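Local atomic coordinates of endoribonuclease YbeY (Aquifex aeolicus, PDB entry 1OZ9), a protein that probably acts as a zinc-dependent, single-strand-specific endoribonuclease in late 70S ribosome quality control and in maturation of the 16S rRNA 3' end. Residues A[11-16]-A[24-29]; A[40-45]-A[81-86]. All blocks are in the same frame, centred on the assembly; numbering follows the deposited sequence.

Overall arrangement
Strand 41-48 forms one side of interaction 2 and pairs on its other edge with strand 10-15, the strand of interaction 1. Both contacts are partly buried: of the residues that touch, three in each are buried, and only interaction 2 has an exposed one, Asn40. Their chemistry differs with place. Interaction 1 lays a helix on the side chains of an outermost strand; its direct contacts are made by methyls and aliphatic carbons, with one bridging water. Interaction 2 joins parallel strands through backbone hydrogen bonds and a tyrosine-carboxylate bond, and buries twice the surface, 559 against 275 Å². The segments also touch directly: Leu12 O and Lys14 N bond Val45, and Leu12 packs on Glu42 and Ser44.

Interaction 1: A[11-16]-A[24-29]; sequences VLVKLK and KIEKWA
Val11, Val13 and Leu15, the sheet residues whose side chains face helix 22-35, meet Ile25, Glu26 and Ala29 within the beta-alpha-beta unit formed by strand 10-15, helix 22-35 and strand 41-48. The short axes run 146° apart in direction and approach to 8.6 Å, consistent with a helix folded back across its strand. Val13 sits at the centre. With CG1 anti to the backbone N (chi1 175°), it presents a fork, and both CG1 and CG2 rest 3.8 Å from Ile25 CG2. At one end Leu15 and Ile25 pass alongside with their chains running in contrary directions, Leu15 CD2 reaching Ile25 CD1 at 3.7 Å. At the other, Val11 CG1 meets the small Ala29 CB at 3.7 Å. The same methyl lies 4.0 Å from Glu26 CG, so the aliphatic part of the glutamate serves as packing surface while its extended chain carries the carboxylate past the valine. Ile25, buried, also packs on Ile47 of strand 41-48 and Ile113 of helix 105-120. The polar link is one water, which donates to Val11 O at 2.9 Å, accepts from Val13 N at 3.0 Å and donates weakly to Glu26 OE1 at 3.2 Å.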
# COMPACT_ATOMS: atom_id res chain seq x y z
N VAL A 11 6.82 4.41 10.21
CA VAL A 11 6.40 3.34 9.33
C VAL A 11 6.66 2.02 10.04
O VAL A 11 7.80 1.75 10.46
CB VAL A 11 7.14 3.42 7.98
CG1 VAL A 11 6.82 2.22 7.11
CG2 VAL A 11 6.62 4.67 7.22
N LEU A 12 5.61 1.23 10.23
CA LEU A 12 5.70 -0.06 10.92
C LEU A 12 5.51 -1.19 9.92
O LEU A 12 4.40 -1.39 9.42
CB LEU A 12 4.61 -0.15 11.99
CG LEU A 12 4.77 1.04 12.95
CD1 LEU A 12 3.65 1.09 13.98
CD2 LEU A 12 6.10 0.91 13.63
N VAL A 13 6.55 -1.95 9.66
CA VAL A 13 6.43 -2.99 8.66
C VAL A 13 6.38 -4.33 9.34
O VAL A 13 7.24 -4.62 10.20
CB VAL A 13 7.62 -2.98 7.73
CG1 VAL A 13 7.54 -4.17 6.73
CG2 VAL A 13 7.67 -1.62 6.95
N LYS A 14 5.41 -5.15 8.98
CA LYS A 14 5.32 -6.51 9.54
C LYS A 14 5.31 -7.52 8.42
O LYS A 14 4.51 -7.39 7.49
CB LYS A 14 4.05 -6.65 10.37
CG LYS A 14 4.15 -5.91 11.69
CD LYS A 14 2.91 -6.06 12.57
CE LYS A 14 3.32 -6.35 14.01
NZ LYS A 14 2.18 -6.14 14.95
N LEU A 15 6.20 -8.51 8.48
CA LEU A 15 6.28 -9.49 7.39
C LEU A 15 5.96 -10.89 7.85
O LEU A 15 6.64 -11.44 8.74
CB LEU A 15 7.70 -9.50 6.78
CG LEU A 15 8.30 -8.13 6.39
CD1 LEU A 15 9.75 -8.26 5.93
CD2 LEU A 15 7.47 -7.50 5.30
N LYS A 16 4.91 -11.45 7.26
CA LYS A 16 4.64 -12.87 7.40
C LYS A 16 5.36 -13.55 6.24
O LYS A 16 5.88 -14.64 6.37
CB LYS A 16 3.13 -13.18 7.34
CG LYS A 16 2.82 -14.68 7.53
CD LYS A 16 1.33 -15.02 7.51
CE LYS A 16 1.15 -16.52 7.74
NZ LYS A 16 -0.23 -16.88 8.16
N LYS A 24 13.77 -2.35 2.77
CA LYS A 24 13.39 -1.78 1.47
C LYS A 24 11.92 -1.33 1.50
O LYS A 24 11.57 -0.26 0.99
CB LYS A 24 13.60 -2.77 0.32
CG LYS A 24 15.03 -2.83 -0.18
CD LYS A 24 15.15 -3.71 -1.46
CE LYS A 24 16.53 -3.60 -2.08
NZ LYS A 24 16.90 -4.71 -3.05
N ILE A 25 11.07 -2.17 2.08
CA ILE A 25 9.67 -1.85 2.19
C ILE A 25 9.55 -0.60 3.05
O ILE A 25 8.76 0.32 2.74
CB ILE A 25 8.88 -3.03 2.78
CG1 ILE A 25 8.74 -4.16 1.73
CG2 ILE A 25 7.52 -2.59 3.26
CD1 ILE A 25 8.39 -5.49 2.35
N GLU A 26 10.31 -0.55 4.14
CA GLU A 26 10.22 0.60 5.03
C GLU A 26 10.62 1.89 4.30
O GLU A 26 9.92 2.92 4.41
CB GLU A 26 11.12 0.40 6.26
CG GLU A 26 10.66 1.22 7.45
CD GLU A 26 11.52 1.01 8.70
OE1 GLU A 26 11.94 -0.14 9.00
OE2 GLU A 26 11.76 2.02 9.40
N LYS A 27 11.74 1.84 3.58
CA LYS A 27 12.25 2.96 2.79
C LYS A 27 11.24 3.44 1.71
O LYS A 27 10.99 4.65 1.63
CB LYS A 27 13.65 2.70 2.21
CG LYS A 27 14.07 3.59 1.00
CD LYS A 27 15.46 3.24 0.44
CE LYS A 27 15.61 3.51 -1.09
NZ LYS A 27 16.52 4.66 -1.46
N TRP A 28 10.68 2.53 0.91
CA TRP A 28 9.68 2.90 -0.10
C TRP A 28 8.51 3.62 0.56
O TRP A 28 8.05 4.66 0.09
CB TRP A 28 9.13 1.68 -0.84
CG TRP A 28 10.14 1.05 -1.74
CD1 TRP A 28 11.13 1.68 -2.40
CD2 TRP A 28 10.25 -0.32 -2.05
NE1 TRP A 28 11.85 0.78 -3.16
CE2 TRP A 28 11.34 -0.47 -2.93
CE3 TRP A 28 9.53 -1.46 -1.68
CZ2 TRP A 28 11.74 -1.70 -3.43
CZ3 TRP A 28 9.92 -2.68 -2.20
CH2 TRP A 28 11.01 -2.79 -3.05
N ALA A 29 8.04 3.05 1.67
CA ALA A 29 6.92 3.65 2.38
C ALA A 29 7.28 5.05 2.92
O ALA A 29 6.47 5.99 2.77
CB ALA A 29 6.44 2.74 3.50
O HOH W 1 9.18 -0.80 10.53

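Interaction 2: A[40-45]-A[81-86]; sequences NVELSV and YKILGD
Tyr81 reaches across to Glu42 and donates from OH to OE2 at 2.6 Å. The acceptor uses its anti lone pair at the ring edge, ring and carboxylate planes 64° apart; a Tyr81 chi1 of 178°, with CG opposite the backbone N, extends the ring toward the glutamate. Replacing Glu42 with an alanine would probably leave the Tyr81 hydroxyl without this acceptor and its ring freer to turn. Parallel pairing begins at Lys82, whose N donates to Asn40 O at 3.2 Å and whose O accepts from Glu42 N at 2.9 Å; its NZ leads away to Glu77 (salt bridge) and Gly75 O (hydrogen bond). Ile83 runs alongside Glu42, CG2 3.8 Å from OE1. Leu84 N bonds Glu42 O at 2.9 Å, while its CG packs on Val41 CB at 3.7 Å. Here the register slips by one, a beta bulge: Ile83 pairs with Glu42, but Asp86 with Ser44. Gly85 N is buried without a partner, yet Gly85 O accepts Ser44 N at 3.0 Å, nearly straight (177°). Leu43 and Leu84 pack on helix 22-35, Leu43 also on helix 105-120, which carries His115 and His119, predicted zinc ligands, while Ile83 and Asp86 touch strand 69-78.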
# COMPACT_ATOMS: atom_id res chain seq x y z
N ASN A 40 4.61 13.42 10.74
CA ASN A 40 3.99 12.94 11.96
C ASN A 40 2.78 12.03 11.82
O ASN A 40 1.81 12.19 12.57
CB ASN A 40 3.53 14.12 12.74
CG ASN A 40 4.23 14.24 14.02
OD1 ASN A 40 5.36 13.76 14.19
ND2 ASN A 40 3.55 14.85 14.97
N VAL A 41 2.82 11.10 10.87
CA VAL A 41 1.75 10.15 10.75
C VAL A 41 2.31 8.76 10.93
O VAL A 41 3.53 8.54 10.82
CB VAL A 41 1.03 10.22 9.37
CG1 VAL A 41 0.47 11.65 9.14
CG2 VAL A 41 1.98 9.82 8.26
N GLU A 42 1.43 7.82 11.23
CA GLU A 42 1.81 6.42 11.39
C GLU A 42 1.21 5.59 10.27
O GLU A 42 0.04 5.78 9.92
CB GLU A 42 1.36 5.88 12.76
CG GLU A 42 1.70 4.39 12.99
CD GLU A 42 1.10 3.91 14.30
OE1 GLU A 42 0.23 3.01 14.28
OE2 GLU A 42 1.47 4.48 15.35
N LEU A 43 2.00 4.70 9.69
CA LEU A 43 1.51 3.85 8.61
C LEU A 43 2.00 2.45 8.90
O LEU A 43 3.18 2.28 9.19
CB LEU A 43 2.16 4.28 7.30
CG LEU A 43 1.97 3.35 6.11
CD1 LEU A 43 0.48 3.28 5.74
CD2 LEU A 43 2.81 3.84 4.92
N SER A 44 1.11 1.46 8.83
CA SER A 44 1.53 0.08 8.98
C SER A 44 1.47 -0.62 7.62
O SER A 44 0.52 -0.41 6.86
CB SER A 44 0.68 -0.65 10.02
OG SER A 44 0.92 -0.08 11.32
N VAL A 45 2.51 -1.41 7.32
CA VAL A 45 2.52 -2.17 6.08
C VAL A 45 2.66 -3.65 6.43
O VAL A 45 3.59 -4.03 7.18
CB VAL A 45 3.65 -1.73 5.15
CG1 VAL A 45 3.61 -2.55 3.84
CG2 VAL A 45 3.54 -0.21 4.86
N TYR A 81 -0.22 13.76 16.30
CA TYR A 81 0.27 12.53 15.66
C TYR A 81 -0.98 11.87 15.13
O TYR A 81 -1.93 11.75 15.88
CB TYR A 81 0.86 11.63 16.75
CG TYR A 81 1.39 10.29 16.34
CD1 TYR A 81 2.64 10.18 15.75
CD2 TYR A 81 0.68 9.12 16.60
CE1 TYR A 81 3.15 8.93 15.39
CE2 TYR A 81 1.20 7.87 16.26
CZ TYR A 81 2.45 7.79 15.66
OH TYR A 81 3.01 6.59 15.31
N LYS A 82 -1.00 11.45 13.88
CA LYS A 82 -2.22 10.84 13.32
C LYS A 82 -1.92 9.46 12.72
O LYS A 82 -0.94 9.30 12.00
CB LYS A 82 -2.83 11.74 12.25
CG LYS A 82 -4.22 11.26 11.71
CD LYS A 82 -4.88 12.41 10.90
CE LYS A 82 -6.25 12.07 10.35
NZ LYS A 82 -7.26 12.01 11.40
N ILE A 83 -2.74 8.47 13.07
CA ILE A 83 -2.59 7.10 12.55
C ILE A 83 -3.36 6.99 11.24
O ILE A 83 -4.60 7.12 11.23
CB ILE A 83 -3.10 6.11 13.59
CG1 ILE A 83 -2.29 6.31 14.90
CG2 ILE A 83 -2.96 4.64 13.06
CD1 ILE A 83 -3.14 6.17 16.16
N LEU A 84 -2.64 6.81 10.15
CA LEU A 84 -3.27 6.78 8.84
C LEU A 84 -3.98 5.47 8.63
O LEU A 84 -5.14 5.44 8.17
CB LEU A 84 -2.27 6.95 7.72
CG LEU A 84 -1.47 8.23 7.53
CD1 LEU A 84 -0.82 8.14 6.13
CD2 LEU A 84 -2.37 9.49 7.71
N GLY A 85 -3.30 4.39 9.00
CA GLY A 85 -3.92 3.08 8.93
C GLY A 85 -3.00 2.04 8.34
O GLY A 85 -1.77 2.19 8.37
N ASP A 86 -3.60 0.99 7.79
CA ASP A 86 -2.83 -0.15 7.32
C ASP A 86 -2.91 -0.40 5.83
O ASP A 86 -3.96 -0.23 5.23
CB ASP A 86 -3.35 -1.44 7.96
CG ASP A 86 -3.38 -1.38 9.46
OD1 ASP A 86 -2.49 -0.73 10.03
OD2 ASP A 86 -4.27 -1.92 10.14